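PDB 6HVG: alternansucrase from Leuconostoc mesenteroides, which belongs to glycoside hydrolase family 70, pairing a TIM-barrel-type catalytic region and a calcium site with repeats of the choline-binding type. Local coordinates for residues W702-T707 against D879-V884; M813-K818 against P845-L850; Y905-I910 against K937-R942; P962-N967 against L972-T977. All coordinates share one frame; numbering follows the deposited sequence.

How the interactions relate
The four contacts lie on one side of the chain, where helices and a loop of the barrel region meet the antiparallel β-domain. Along the sequence, interaction 2 falls between the two segments of interaction 1, and interactions 3 and 4 follow in turn. Interactions 1 and 2 have centres about 17 Å apart and join at Met813, whose CE packs against both Phe704 and Leu881. Interactions 1, 3 and 4 all reach the ten-stranded sheet. Interactions 3 and 4, centres about 13 Å apart, each have one segment on its neighbouring strands 940-947 and 962-965; the second segment of interaction 4 belongs largely to another sheet. Thr816 touches Ile910, linking interactions 2 and 3. The series therefore runs from the barrel-domain interface out to the far part of the β-domain.

Interaction 1 of 4, residues W702-T707 against D879-V884; sequences WYFLDT and DLLTSV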
# COMPACT_ATOMS: atom_id res chain seq x y z
N TRP A 702 8.69 2.38 -31.33
CA TRP A 702 10.09 2.84 -31.37
C TRP A 702 10.84 2.62 -30.06
O TRP A 702 12.00 2.25 -30.08
CB TRP A 702 10.18 4.34 -31.73
CG TRP A 702 11.58 4.86 -31.96
CD1 TRP A 702 12.38 4.63 -33.07
CD2 TRP A 702 12.34 5.71 -31.11
NE1 TRP A 702 13.59 5.27 -32.93
CE2 TRP A 702 13.60 5.94 -31.74
CE3 TRP A 702 12.10 6.30 -29.86
CZ2 TRP A 702 14.58 6.74 -31.16
CZ3 TRP A 702 13.09 7.08 -29.28
CH2 TRP A 702 14.32 7.29 -29.94
N TYR A 703 10.18 2.84 -28.93
CA TYR A 703 10.85 2.73 -27.63
C TYR A 703 11.37 1.33 -27.30
O TYR A 703 12.32 1.20 -26.53
CB TYR A 703 9.96 3.26 -26.50
CG TYR A 703 9.86 4.78 -26.52
CD1 TYR A 703 10.92 5.55 -26.07
CD2 TYR A 703 8.72 5.43 -27.00
CE1 TYR A 703 10.85 6.93 -26.09
CE2 TYR A 703 8.65 6.80 -27.04
CZ TYR A 703 9.72 7.54 -26.58
OH TYR A 703 9.64 8.90 -26.62
N PHE A 704 10.78 0.30 -27.89
CA PHE A 704 11.26 -1.07 -27.70
C PHE A 704 12.70 -1.26 -28.20
O PHE A 704 13.43 -2.11 -27.67
CB PHE A 704 10.37 -2.08 -28.41
CG PHE A 704 9.10 -2.40 -27.68
CD1 PHE A 704 9.10 -3.26 -26.63
CD2 PHE A 704 7.89 -1.86 -28.09
CE1 PHE A 704 7.92 -3.58 -25.98
CE2 PHE A 704 6.71 -2.19 -27.46
CZ PHE A 704 6.72 -3.04 -26.39
N LEU A 705 13.09 -0.49 -29.20
CA LEU A 705 14.40 -0.64 -29.82
C LEU A 705 15.55 -0.20 -28.92
O LEU A 705 16.61 -0.84 -28.94
CB LEU A 705 14.46 0.14 -31.15
CG LEU A 705 13.44 -0.22 -32.23
CD1 LEU A 705 13.65 0.59 -33.50
CD2 LEU A 705 13.50 -1.70 -32.58
N ASP A 706 15.36 0.89 -28.15
CA ASP A 706 16.39 1.49 -27.31
C ASP A 706 17.60 1.80 -28.20
O ASP A 706 18.68 1.24 -28.03
CB ASP A 706 16.73 0.55 -26.15
CG ASP A 706 17.79 1.11 -25.20
OD1 ASP A 706 17.83 2.34 -24.99
OD2 ASP A 706 18.59 0.32 -24.63
N THR A 707 17.39 2.68 -29.18
CA THR A 707 18.45 3.00 -30.15
C THR A 707 19.66 3.65 -29.52
O THR A 707 20.78 3.53 -30.01
CB THR A 707 17.92 3.89 -31.30
OG1 THR A 707 17.29 5.05 -30.75
CG2 THR A 707 16.89 3.13 -32.12
N ASP A 879 4.73 3.68 -37.57
CA ASP A 879 5.19 3.19 -36.26
C ASP A 879 4.83 1.71 -36.01
O ASP A 879 4.40 1.34 -34.92
CB ASP A 879 4.67 4.10 -35.14
CG ASP A 879 5.31 3.80 -33.80
OD1 ASP A 879 6.55 3.78 -33.75
OD2 ASP A 879 4.58 3.63 -32.81
N LEU A 880 5.01 0.90 -37.05
CA LEU A 880 4.75 -0.53 -36.99
C LEU A 880 6.09 -1.23 -36.71
O LEU A 880 7.08 -0.96 -37.38
CB LEU A 880 4.12 -1.02 -38.32
CG LEU A 880 2.79 -1.82 -38.25
CD1 LEU A 880 1.80 -1.34 -37.22
CD2 LEU A 880 2.09 -1.85 -39.60
N LEU A 881 6.11 -2.09 -35.69
CA LEU A 881 7.35 -2.77 -35.29
C LEU A 881 7.52 -4.09 -36.03
O LEU A 881 6.59 -4.86 -36.14
CB LEU A 881 7.36 -3.01 -33.78
CG LEU A 881 8.55 -3.79 -33.18
CD1 LEU A 881 9.05 -3.14 -31.90
CD2 LEU A 881 8.17 -5.23 -32.89
N THR A 882 8.73 -4.33 -36.54
CA THR A 882 9.02 -5.55 -37.26
C THR A 882 10.13 -6.33 -36.57
O THR A 882 11.26 -5.86 -36.46
CB THR A 882 9.40 -5.26 -38.72
OG1 THR A 882 10.45 -4.30 -38.79
CG2 THR A 882 8.19 -4.74 -39.46
N SER A 883 9.78 -7.53 -36.10
CA SER A 883 10.70 -8.41 -35.36
C SER A 883 10.81 -9.73 -36.10
O SER A 883 9.79 -10.34 -36.43
CB SER A 883 10.22 -8.66 -33.92
OG SER A 883 11.16 -9.42 -33.17
N VAL A 884 12.05 -10.16 -36.32
CA VAL A 884 12.36 -11.35 -37.12
C VAL A 884 13.30 -12.26 -36.37
O VAL A 884 14.16 -11.77 -35.66
CB VAL A 884 13.05 -10.97 -38.45
CG1 VAL A 884 13.52 -12.21 -39.20
CG2 VAL A 884 12.11 -10.12 -39.32
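Phe704 and Leu881 make the apolar part of this contact, in which an irregular helical turn packs against a strand of the antiparallel β-domain, consistent with domain C of family 70 enzymes. Leu881 CD1 lies 3.9 Å from Phe704 CB and 4.2 Å from Phe704 CD2, so the methyl sits at the root of the ring and approaches it obliquely. The two side chains cross at about a right angle. In Leu881, CG is anti to the backbone N (chi1 177°), which carries the branch off the strand and across to the turn. Phe704 also touches Gln686 and Ser690 of helix 681-692, so it contacts both this helix and the sheet.

The polar part is looser and is centred on the buried carboxylate of Asp879. Its OD2 accepts a hydrogen bond from Met701 N, the residue just ahead of the turn, while OD1 stays 3.5 Å from Trp702 N without forming a bond. The Met701 bond would be expected to favour the negative form of the carboxylate, with Trp702 N at most a weak electrostatic addition.

Within the turn, Leu705 N donates to Trp702 O at 3.1 Å, evidence that the backbone is coiled although regular helix bonding is absent. Trp702 leans over its neighbour, with CE3 4.0 Å above the plane of the Tyr703 ring and over its centre. The indole thus leads away from the strand, leaving Trp702 CB, 4.2 Å from Asp879 OD1, as its side-chain approach to the carboxylate.

Interaction 2 of 4, residues M813-K818 against P845-L850; sequences MLLTNK and PVISAL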
# COMPACT_ATOMS: atom_id res chain seq x y z
N MET A 813 5.46 -10.81 -29.12
CA MET A 813 6.82 -10.30 -28.90
C MET A 813 7.55 -11.08 -27.81
O MET A 813 8.70 -11.48 -28.00
CB MET A 813 6.77 -8.82 -28.55
CG MET A 813 6.23 -7.95 -29.68
SD MET A 813 6.17 -6.20 -29.29
CE MET A 813 7.90 -5.86 -28.92
N LEU A 814 6.89 -11.30 -26.68
CA LEU A 814 7.49 -12.03 -25.57
C LEU A 814 8.05 -13.36 -26.02
O LEU A 814 9.15 -13.74 -25.64
CB LEU A 814 6.48 -12.28 -24.46
CG LEU A 814 7.07 -12.89 -23.19
CD1 LEU A 814 7.88 -11.85 -22.44
CD2 LEU A 814 5.97 -13.45 -22.31
N LEU A 815 7.27 -14.05 -26.85
CA LEU A 815 7.55 -15.44 -27.21
C LEU A 815 8.49 -15.61 -28.40
O LEU A 815 8.90 -16.73 -28.68
CB LEU A 815 6.24 -16.18 -27.49
CG LEU A 815 5.30 -16.30 -26.28
CD1 LEU A 815 3.97 -16.86 -26.70
CD2 LEU A 815 5.89 -17.15 -25.16
N THR A 816 8.84 -14.52 -29.08
CA THR A 816 9.83 -14.54 -30.18
C THR A 816 11.16 -13.85 -29.84
O THR A 816 12.10 -13.91 -30.61
CB THR A 816 9.26 -13.88 -31.46
OG1 THR A 816 8.81 -12.54 -31.18
CG2 THR A 816 8.10 -14.69 -31.98
N ASN A 817 11.24 -13.18 -28.69
CA ASN A 817 12.48 -12.50 -28.30
C ASN A 817 13.63 -13.47 -28.00
O ASN A 817 13.48 -14.43 -27.23
CB ASN A 817 12.25 -11.61 -27.06
CG ASN A 817 11.77 -10.20 -27.40
OD1 ASN A 817 11.79 -9.78 -28.55
ND2 ASN A 817 11.31 -9.47 -26.38
N LYS A 818 14.78 -13.16 -28.58
CA LYS A 818 16.02 -13.84 -28.26
C LYS A 818 16.56 -13.38 -26.88
O LYS A 818 16.27 -12.29 -26.40
CB LYS A 818 17.06 -13.54 -29.34
CG LYS A 818 18.38 -14.29 -29.22
CD LYS A 818 19.29 -14.00 -30.41
CE LYS A 818 20.76 -14.20 -30.07
NZ LYS A 818 21.08 -15.59 -29.66
N PRO A 845 -6.34 -19.27 -27.65
CA PRO A 845 -5.96 -19.87 -28.93
C PRO A 845 -4.75 -19.19 -29.56
O PRO A 845 -3.86 -19.87 -30.06
CB PRO A 845 -7.22 -19.68 -29.79
CG PRO A 845 -8.32 -19.52 -28.80
CD PRO A 845 -7.70 -18.72 -27.70
N VAL A 846 -4.71 -17.86 -29.54
CA VAL A 846 -3.60 -17.11 -30.15
C VAL A 846 -2.29 -17.38 -29.42
O VAL A 846 -1.27 -17.65 -30.03
CB VAL A 846 -3.84 -15.58 -30.15
CG1 VAL A 846 -2.79 -14.87 -31.00
CG2 VAL A 846 -5.23 -15.26 -30.69
N ILE A 847 -2.33 -17.35 -28.10
CA ILE A 847 -1.15 -17.58 -27.30
C ILE A 847 -0.71 -19.05 -27.42
O ILE A 847 0.47 -19.34 -27.46
CB ILE A 847 -1.39 -17.21 -25.82
CG1 ILE A 847 -1.84 -15.74 -25.68
CG2 ILE A 847 -0.14 -17.44 -25.01
CD1 ILE A 847 -2.32 -15.39 -24.28
N SER A 848 -1.68 -19.98 -27.51
CA SER A 848 -1.37 -21.41 -27.68
C SER A 848 -0.67 -21.67 -29.01
O SER A 848 0.26 -22.49 -29.09
CB SER A 848 -2.64 -22.25 -27.59
OG SER A 848 -3.25 -22.13 -26.30
N ALA A 849 -1.11 -20.97 -30.05
CA ALA A 849 -0.48 -21.04 -31.35
C ALA A 849 0.94 -20.51 -31.33
O ALA A 849 1.87 -21.16 -31.84
CB ALA A 849 -1.29 -20.27 -32.38
N LEU A 850 1.11 -19.34 -30.73
CA LEU A 850 2.43 -18.73 -30.57
C LEU A 850 3.39 -19.67 -29.85
O LEU A 850 4.56 -19.80 -30.21
CB LEU A 850 2.33 -17.38 -29.83
CG LEU A 850 1.70 -16.24 -30.65
CD1 LEU A 850 1.35 -15.08 -29.74
CD2 LEU A 850 2.60 -15.77 -31.77
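The carbonyl O of Met813, two residues before the Leu815 that packs on Leu850, receives two backbone N-H groups: Thr816 N at 3.2 Å and, weakly, Asn817 N at 3.1 Å. Those bonds coil the chain around the end of helix 807-814, ahead of strand 821-825 of the parallel barrel. Helix 844-857 comes later, after the short helix 826-829, so the contact joins the region following one helix to another helix beyond the same barrel strand, as expected in a TIM-barrel fold.

Across the segments the contact is purely apolar, with no hydrogen bond between them. Leu815 carries it with a single methyl: CD1 comes to 3.6 Å from Leu850 CB, at the base of that side chain. Two torsions explain the reach. Leu815 CG stands beside the backbone N (chi1 -63°), and CD1 then extends anti to CA (chi2 172°), so this branch projects straight toward the opposite helix. The side chains of Leu815 and Leu850 cross at about a right angle, and their CA atoms, 7.0 Å apart, are the closest such pair.

Helix 844-857 also meets the body of helix 807-814, where Ile847 touches Tyr811 and Leu850 touches Ala812. Leu815 O has a weak hydrogen bond from Arg854 of helix 844-857, whereas Thr816 O accepts from Arg885, and Asn817 OD1 from Gln862, both in the neighbouring β-domain. The turn is therefore wedged between barrel helix and β-sheet. A second, looser approach is Leu815 CD1 to Ile847 CG2 at 4.5 Å.

Interaction 3 of 4, residues Y905-I910 against K937-R942; sequences YKNQGI and KNQLYR
Gln939 reaches across to Lys906 with its side-chain amide, and NE2 donates a hydrogen bond to Lys906 O at 2.7 Å. The N-H...O angle of 160° shows a fairly straight bond. Lys906 O lies nearly in the plane of the Gln939 amide, yet NE2 stands above the Lys906 carbonyl plane, 36° out of it, so the bond does not use a lone-pair direction. Gln939 CG is anti to the backbone N (chi1 -173°) and the chain beyond it is extended, which sends the amide toward the loop.

At the other end of the amide, Gln939 OE1 bonds to His936 ND1, consistent with this orientation. It also lies alongside the lysine chain, 3.6 Å from Lys906 CD. The two side chains pass at a slant, and bends at chi2 and chi4 take the lysine on to Ala935, where NZ bonds to the carbonyl O. Asn907 approaches differently, its amide plane almost perpendicular to that of Gln939, with Asn907 ND2 3.9 Å from Gln939 NE2; these two donors are neighbours without a bond.

This surface contact ties the loop leading into strand 910-915 to the start of strand 940-947. Strand 1003-1009 pairs with both strands and lies against Gln939 through Pro1009, while Thr966, just beyond strand 962-965, bonds to Gln939 O.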
# COMPACT_ATOMS: atom_id res chain seq x y z
N TYR A 905 17.78 -24.61 -40.53
CA TYR A 905 17.36 -23.21 -40.64
C TYR A 905 16.31 -22.88 -41.69
O TYR A 905 15.51 -21.95 -41.48
CB TYR A 905 18.58 -22.30 -40.87
CG TYR A 905 19.16 -22.32 -42.27
CD1 TYR A 905 20.16 -23.23 -42.61
CD2 TYR A 905 18.73 -21.44 -43.24
CE1 TYR A 905 20.72 -23.26 -43.88
CE2 TYR A 905 19.29 -21.45 -44.52
CZ TYR A 905 20.28 -22.37 -44.83
OH TYR A 905 20.85 -22.40 -46.09
N LYS A 906 16.31 -23.59 -42.81
CA LYS A 906 15.50 -23.19 -43.97
C LYS A 906 14.00 -23.13 -43.67
O LYS A 906 13.31 -22.22 -44.15
CB LYS A 906 15.78 -24.08 -45.20
CG LYS A 906 16.64 -23.41 -46.27
CD LYS A 906 15.81 -22.48 -47.16
CE LYS A 906 16.51 -22.00 -48.43
NZ LYS A 906 17.52 -20.94 -48.22
N ASN A 907 13.50 -24.07 -42.86
CA ASN A 907 12.08 -24.07 -42.51
C ASN A 907 11.77 -23.50 -41.14
O ASN A 907 10.66 -23.65 -40.63
CB ASN A 907 11.54 -25.49 -42.67
CG ASN A 907 11.70 -25.99 -44.10
OD1 ASN A 907 12.46 -26.93 -44.35
ND2 ASN A 907 11.02 -25.34 -45.05
N GLN A 908 12.75 -22.81 -40.57
CA GLN A 908 12.63 -22.20 -39.25
C GLN A 908 12.60 -20.66 -39.43
O GLN A 908 12.61 -20.17 -40.57
CB GLN A 908 13.79 -22.63 -38.35
CG GLN A 908 13.74 -24.07 -37.94
CD GLN A 908 14.92 -24.51 -37.11
OE1 GLN A 908 15.83 -23.75 -36.82
NE2 GLN A 908 14.89 -25.77 -36.69
N GLY A 909 12.57 -19.92 -38.33
CA GLY A 909 12.47 -18.48 -38.35
C GLY A 909 11.03 -18.03 -38.33
O GLY A 909 10.12 -18.80 -38.63
N ILE A 910 10.81 -16.77 -37.96
CA ILE A 910 9.47 -16.23 -37.80
C ILE A 910 9.48 -14.71 -38.03
O ILE A 910 10.52 -14.07 -37.85
CB ILE A 910 8.92 -16.57 -36.40
CG1 ILE A 910 7.44 -16.25 -36.28
CG2 ILE A 910 9.68 -15.82 -35.32
CD1 ILE A 910 6.76 -16.90 -35.07
N LYS A 937 15.90 -16.50 -49.33
CA LYS A 937 15.59 -15.89 -50.62
C LYS A 937 14.52 -16.72 -51.31
O LYS A 937 14.55 -17.95 -51.26
CB LYS A 937 16.82 -15.80 -51.53
CG LYS A 937 18.03 -15.13 -50.92
CD LYS A 937 19.20 -15.03 -51.89
CE LYS A 937 20.34 -14.23 -51.29
NZ LYS A 937 21.63 -14.46 -51.98
N ASN A 938 13.57 -16.02 -51.93
CA ASN A 938 12.54 -16.63 -52.81
C ASN A 938 11.61 -17.66 -52.14
O ASN A 938 10.83 -18.33 -52.80
CB ASN A 938 13.22 -17.22 -54.03
CG ASN A 938 14.05 -16.17 -54.78
OD1 ASN A 938 15.27 -16.32 -54.92
ND2 ASN A 938 13.41 -15.09 -55.19
N GLN A 939 11.65 -17.73 -50.82
CA GLN A 939 10.91 -18.71 -50.06
C GLN A 939 9.44 -18.32 -49.88
O GLN A 939 9.10 -17.14 -49.80
CB GLN A 939 11.55 -18.86 -48.69
CG GLN A 939 10.99 -19.99 -47.85
CD GLN A 939 12.00 -20.55 -46.89
OE1 GLN A 939 13.12 -20.05 -46.76
NE2 GLN A 939 11.62 -21.61 -46.19
N LEU A 940 8.57 -19.32 -49.79
CA LEU A 940 7.16 -19.09 -49.53
C LEU A 940 6.93 -19.08 -48.04
O LEU A 940 7.39 -19.98 -47.32
CB LEU A 940 6.30 -20.18 -50.17
CG LEU A 940 4.82 -19.84 -50.33
CD1 LEU A 940 4.63 -18.73 -51.36
CD2 LEU A 940 4.00 -21.05 -50.74
N TYR A 941 6.22 -18.05 -47.58
CA TYR A 941 5.85 -17.91 -46.18
C TYR A 941 4.31 -17.90 -46.05
O TYR A 941 3.61 -17.48 -46.95
CB TYR A 941 6.46 -16.63 -45.59
CG TYR A 941 7.90 -16.78 -45.16
CD1 TYR A 941 8.92 -16.80 -46.09
CD2 TYR A 941 8.23 -16.89 -43.82
CE1 TYR A 941 10.24 -16.95 -45.69
CE2 TYR A 941 9.55 -17.03 -43.42
CZ TYR A 941 10.54 -17.06 -44.37
OH TYR A 941 11.84 -17.22 -43.94
N ARG A 942 3.81 -18.40 -44.92
CA ARG A 942 2.37 -18.38 -44.62
C ARG A 942 2.08 -17.80 -43.25
O ARG A 942 2.88 -17.93 -42.33
CB ARG A 942 1.78 -19.79 -44.70
CG ARG A 942 2.27 -20.82 -43.68
CD ARG A 942 1.44 -20.84 -42.41
NE ARG A 942 1.77 -21.98 -41.55
CZ ARG A 942 1.18 -22.23 -40.38
NH1 ARG A 942 0.27 -21.39 -39.88
NH2 ARG A 942 1.50 -23.31 -39.68

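Interaction 4 of 4, residues P962-N967 against L972-T977; sequences PTLRTN and LIFHKT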
# COMPACT_ATOMS: atom_id res chain seq x y z
N PRO A 962 -3.10 -18.18 -45.82
CA PRO A 962 -2.61 -17.46 -46.97
C PRO A 962 -1.12 -17.48 -47.02
O PRO A 962 -0.47 -17.34 -46.00
CB PRO A 962 -3.06 -16.02 -46.74
CG PRO A 962 -3.60 -15.95 -45.38
CD PRO A 962 -3.81 -17.32 -44.87
N THR A 963 -0.56 -17.66 -48.21
CA THR A 963 0.87 -17.68 -48.41
C THR A 963 1.29 -16.37 -49.01
O THR A 963 0.50 -15.67 -49.59
CB THR A 963 1.32 -18.80 -49.37
OG1 THR A 963 0.71 -18.58 -50.64
CG2 THR A 963 0.90 -20.18 -48.83
N LEU A 964 2.55 -16.06 -48.85
CA LEU A 964 3.16 -14.93 -49.48
C LEU A 964 4.61 -15.32 -49.68
O LEU A 964 5.21 -15.98 -48.80
CB LEU A 964 3.03 -13.70 -48.59
CG LEU A 964 3.68 -12.42 -49.15
CD1 LEU A 964 3.39 -12.18 -50.62
CD2 LEU A 964 3.23 -11.22 -48.32
N ARG A 965 5.18 -14.96 -50.82
CA ARG A 965 6.54 -15.37 -51.15
C ARG A 965 7.52 -14.21 -51.03
O ARG A 965 7.21 -13.10 -51.45
CB ARG A 965 6.61 -15.95 -52.56
CG ARG A 965 7.94 -16.64 -52.85
CD ARG A 965 7.95 -17.25 -54.25
NE ARG A 965 7.18 -18.49 -54.27
CZ ARG A 965 7.63 -19.68 -53.83
NH1 ARG A 965 8.87 -19.83 -53.37
NH2 ARG A 965 6.82 -20.74 -53.86
N THR A 966 8.69 -14.48 -50.47
CA THR A 966 9.75 -13.49 -50.31
C THR A 966 10.48 -13.27 -51.63
O THR A 966 10.48 -14.16 -52.49
CB THR A 966 10.78 -13.94 -49.25
OG1 THR A 966 11.36 -15.17 -49.64
CG2 THR A 966 10.14 -14.16 -47.91
N ASN A 967 11.10 -12.11 -51.79
CA ASN A 967 11.85 -11.80 -53.01
C ASN A 967 13.29 -12.34 -53.02
O ASN A 967 13.65 -13.19 -52.21
CB ASN A 967 11.84 -10.28 -53.22
CG ASN A 967 12.69 -9.55 -52.21
OD1 ASN A 967 13.62 -10.11 -51.62
ND2 ASN A 967 12.37 -8.28 -52.00
N LEU A 972 9.65 -9.91 -47.32
CA LEU A 972 8.22 -10.03 -47.54
C LEU A 972 7.67 -8.63 -47.62
O LEU A 972 7.72 -7.90 -46.63
CB LEU A 972 7.54 -10.71 -46.37
CG LEU A 972 7.70 -12.22 -46.19
CD1 LEU A 972 6.90 -12.63 -44.97
CD2 LEU A 972 7.23 -12.96 -47.43
N ILE A 973 7.13 -8.23 -48.78
CA ILE A 973 6.64 -6.86 -48.94
C ILE A 973 5.12 -6.81 -48.71
O ILE A 973 4.38 -7.65 -49.20
CB ILE A 973 6.97 -6.25 -50.32
CG1 ILE A 973 8.39 -6.64 -50.79
CG2 ILE A 973 6.80 -4.73 -50.27
CD1 ILE A 973 9.50 -5.88 -50.11
N PHE A 974 4.67 -5.81 -47.95
CA PHE A 974 3.26 -5.65 -47.65
C PHE A 974 2.79 -4.25 -48.04
O PHE A 974 3.54 -3.28 -47.91
CB PHE A 974 2.99 -5.84 -46.15
CG PHE A 974 3.22 -7.24 -45.65
CD1 PHE A 974 4.48 -7.66 -45.30
CD2 PHE A 974 2.15 -8.13 -45.53
CE1 PHE A 974 4.69 -8.94 -44.83
CE2 PHE A 974 2.35 -9.42 -45.05
CZ PHE A 974 3.62 -9.83 -44.70
N HIS A 975 1.55 -4.17 -48.51
CA HIS A 975 0.96 -2.92 -48.99
C HIS A 975 -0.30 -2.61 -48.18
O HIS A 975 -0.75 -3.44 -47.38
CB HIS A 975 0.62 -3.02 -50.48
CG HIS A 975 1.77 -3.43 -51.34
ND1 HIS A 975 2.64 -2.53 -51.91
CD2 HIS A 975 2.21 -4.66 -51.72
CE1 HIS A 975 3.57 -3.17 -52.60
NE2 HIS A 975 3.33 -4.46 -52.50
N LYS A 976 -0.89 -1.44 -48.44
CA LYS A 976 -2.17 -1.08 -47.83
C LYS A 976 -3.20 -2.17 -48.11
O LYS A 976 -3.91 -2.61 -47.22
CB LYS A 976 -2.66 0.28 -48.36
CG LYS A 976 -3.96 0.79 -47.73
CD LYS A 976 -4.44 2.10 -48.36
CE LYS A 976 -5.69 2.64 -47.67
NZ LYS A 976 -6.91 1.84 -48.01
N THR A 977 -3.27 -2.59 -49.36
CA THR A 977 -4.18 -3.65 -49.76
C THR A 977 -3.33 -4.80 -50.28
O THR A 977 -2.33 -4.59 -50.98
CB THR A 977 -5.19 -3.11 -50.81
OG1 THR A 977 -6.38 -3.90 -50.75
CG2 THR A 977 -4.59 -3.08 -52.24
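Leu964 and Phe974 meet inside a β-arch, in which strand 962-965 turns through a short loop into strand 971-975 of a different sheet. The short strand segments cross steeply, their directions 116° apart, and approach to 7.5 Å. No hydrogen bond links them, so packing, of side chains on each other and on backbone, bridges the gap.

In the first shell, Leu964 CD2 makes a CH-pi contact over one face of the Phe974 ring, 4.1 Å from its centroid. The methyl is 24° off the ring normal, shifted toward the rim, where CE2 is its nearest ring atom at 3.8 Å. With CG anti to the backbone N (chi1 178°), Leu964 points toward strand 971-975. It also meets Leu972: Leu964 CG and Leu972 CD2 are 4.0 Å apart, and the two side chains slide past each other in opposite directions. Leu964 CD2 also rests 3.9 Å from the backbone O of Ile973.

Further out, Phe974 is positioned by an edge-to-face stack with Trp1007 and by Phe980, which Leu964 touches too. Strand 962-965 is held in its own sheet by backbone bonding of Leu964 with Tyr941, while strand 971-975 pairs with strand 927-931.

At the bend, Thr966 OG1 hydrogen-bonds to the carbonyl oxygen of His936, and Asn967 OD1 accepts from Asp971 N. The other end of the Asn967 amide, ND2, lies 4.2 Å from Ile973 CD1.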